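Local coordinates for polyhedrin (Simulium ubiquitum cypovirus, PDB 5A9A), which forms the crystalline polyhedra, the occlusion bodies that probably protect cypovirus particles outside the insect host, and binds UTP, at residues A[225-228]-A[232-235]. Numbering follows the deposited sequence.
Sequences YIDS and VDCN
Y225 and C234 pair across a two-stranded antiparallel beta hairpin whose second strand carries a classic beta bulge, D233 and C234 both being set opposite Y225. The register gives the first evidence: Y225 faces C234 as a hydrogen-bonded pair, yet the next residue, I226, faces V232, one residue beyond the expected partner. The hydrogen bonds give the second. Y225 N donates to C234 O at 2.8 Å, while Y225 O receives D233 N at 3.0 Å and C234 N more weakly at 3.4 Å. One carbonyl oxygen thus serves two successive amides.

Packing is tight on the face bearing Y225 and C234, both buried. With CG anti to the backbone N (chi1 -177°), the Y225 ring lies against L214 and I215 of helix 211-221 and meets the F159 ring steeply; its hydroxyl is hydrogen-bonded to E211, and D233 O reaches the same helix through Q219 NE2.

The other face is looser. There I226 and V232 meet through a single apolar approach, I226 CG1 to V232 CG2 at 4.2 Å, and V232 is exposed within the three-chain assembly, although both side chains also touch C153.

At the turn end, D227 OD1 accepts the amides of A229 and V231 in the connection between the strands. The D233 carboxylate runs alongside the Y225 ring, its OD2 at the ring edge and 4.2 Å from CD2 of Y225. It crosses the D227 side chain at about a right angle, the carboxylate planes 50° apart. One of these two acids is probably protonated, since D227 OD2 and D233 OD2 are just 2.6 Å apart.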
ATOM      1  N   TYR A 225     -19.907  -1.904 -18.834  1.00 15.64           N
ATOM      2  CA  TYR A 225     -19.261  -0.976 -19.745  1.00 16.47           C
ATOM      3  C   TYR A 225     -20.280  -0.288 -20.634  1.00 16.40           C
ATOM      4  O   TYR A 225     -21.179  -0.928 -21.170  1.00 17.19           O
ATOM      5  CB  TYR A 225     -18.239  -1.703 -20.621  1.00 15.77           C
ATOM      6  CG  TYR A 225     -17.492  -0.768 -21.543  1.00 19.17           C
ATOM      7  CD1 TYR A 225     -16.480   0.051 -21.057  1.00 18.19           C
ATOM      8  CD2 TYR A 225     -17.800  -0.698 -22.895  1.00 19.71           C
ATOM      9  CE1 TYR A 225     -15.799   0.917 -21.890  1.00 19.61           C
ATOM     10  CE2 TYR A 225     -17.121   0.162 -23.738  1.00 19.45           C
ATOM     11  CZ  TYR A 225     -16.122   0.965 -23.231  1.00 19.64           C
ATOM     12  OH  TYR A 225     -15.442   1.821 -24.066  1.00 17.43           O
ATOM     13  N   ILE A 226     -20.125   1.022 -20.779  1.00 16.63           N
ATOM     14  CA  ILE A 226     -20.924   1.805 -21.707  1.00 18.29           C
ATOM     15  C   ILE A 226     -19.966   2.371 -22.743  1.00 18.29           C
ATOM     16  O   ILE A 226     -19.007   3.058 -22.394  1.00 17.19           O
ATOM     17  CB  ILE A 226     -21.657   2.949 -20.982  1.00 18.24           C
ATOM     18  CG1 ILE A 226     -22.319   2.421 -19.704  1.00 19.12           C
ATOM     19  CG2 ILE A 226     -22.680   3.592 -21.905  1.00 18.70           C
ATOM     20  CD1 ILE A 226     -23.199   3.433 -19.002  1.00 20.81           C
ATOM     21  N   ASP A 227     -20.206   2.074 -24.017  1.00 19.21           N
ATOM     22  CA  ASP A 227     -19.246   2.434 -25.053  1.00 18.36           C
ATOM     23  C   ASP A 227     -19.351   3.901 -25.445  1.00 18.75           C
ATOM     24  O   ASP A 227     -20.187   4.637 -24.921  1.00 20.03           O
ATOM     25  CB  ASP A 227     -19.396   1.528 -26.282  1.00 19.86           C
ATOM     26  CG  ASP A 227     -20.753   1.654 -26.951  1.00 19.17           C
ATOM     27  OD1 ASP A 227     -21.290   2.781 -27.032  1.00 19.26           O
ATOM     28  OD2 ASP A 227     -21.272   0.618 -27.420  1.00 18.16           O
ATOM     29  N   SER A 228     -18.493   4.317 -26.369  1.00 17.81           N
ATOM     30  CA  SER A 228     -18.385   5.721 -26.753  1.00 20.07           C
ATOM     31  C   SER A 228     -19.670   6.269 -27.372  1.00 19.28           C
ATOM     32  O   SER A 228     -19.839   7.484 -27.483  1.00 17.86           O
ATOM     33  CB  SER A 228     -17.220   5.908 -27.728  1.00 18.29           C
ATOM     34  OG  SER A 228     -17.345   5.043 -28.846  1.00 19.97           O
ATOM     35  N   VAL A 232     -24.933   0.532 -23.535  1.00 19.63           N
ATOM     36  CA  VAL A 232     -24.520  -0.434 -22.525  1.00 18.99           C
ATOM     37  C   VAL A 232     -24.227  -1.773 -23.194  1.00 20.07           C
ATOM     38  O   VAL A 232     -25.140  -2.450 -23.666  1.00 22.03           O
ATOM     39  CB  VAL A 232     -25.613  -0.637 -21.460  1.00 20.80           C
ATOM     40  CG1 VAL A 232     -25.143  -1.622 -20.399  1.00 20.52           C
ATOM     41  CG2 VAL A 232     -25.992   0.694 -20.822  1.00 19.37           C
ATOM     42  N   ASP A 233     -22.953  -2.149 -23.231  1.00 17.93           N
ATOM     43  CA  ASP A 233     -22.537  -3.384 -23.890  1.00 19.79           C
ATOM     44  C   ASP A 233     -22.376  -4.523 -22.889  1.00 17.87           C
ATOM     45  O   ASP A 233     -22.471  -5.695 -23.248  1.00 17.39           O
ATOM     46  CB  ASP A 233     -21.224  -3.162 -24.644  1.00 16.81           C
ATOM     47  CG  ASP A 233     -21.379  -2.200 -25.806  1.00 18.60           C
ATOM     48  OD1 ASP A 233     -22.397  -2.294 -26.522  1.00 18.80           O
ATOM     49  OD2 ASP A 233     -20.488  -1.347 -25.996  1.00 17.16           O
ATOM     50  N   CYS A 234     -22.127  -4.170 -21.634  1.00 16.54           N
ATOM     51  CA  CYS A 234     -22.014  -5.151 -20.564  1.00 17.73           C
ATOM     52  C   CYS A 234     -22.567  -4.543 -19.284  1.00 18.33           C
ATOM     53  O   CYS A 234     -22.307  -3.379 -18.992  1.00 16.27           O
ATOM     54  CB  CYS A 234     -20.553  -5.563 -20.368  1.00 17.03           C
ATOM     55  SG  CYS A 234     -20.308  -6.901 -19.185  1.00 17.49           S
ATOM     56  N   ASN A 235     -23.332  -5.324 -18.526  1.00 18.60           N
ATOM     57  CA  ASN A 235     -23.975  -4.811 -17.322  1.00 19.83           C
ATOM     58  C   ASN A 235     -23.729  -5.667 -16.079  1.00 20.50           C
ATOM     59  O   ASN A 235     -24.348  -5.445 -15.040  1.00 21.27           O
ATOM     60  CB  ASN A 235     -25.481  -4.640 -17.555  1.00 19.23           C
ATOM     61  CG  ASN A 235     -26.174  -5.947 -17.902  1.00 21.72           C
ATOM     62  OD1 ASN A 235     -25.631  -7.032 -17.696  1.00 19.39           O
ATOM     63  ND2 ASN A 235     -27.388  -5.846 -18.432  1.00 22.75           N
TER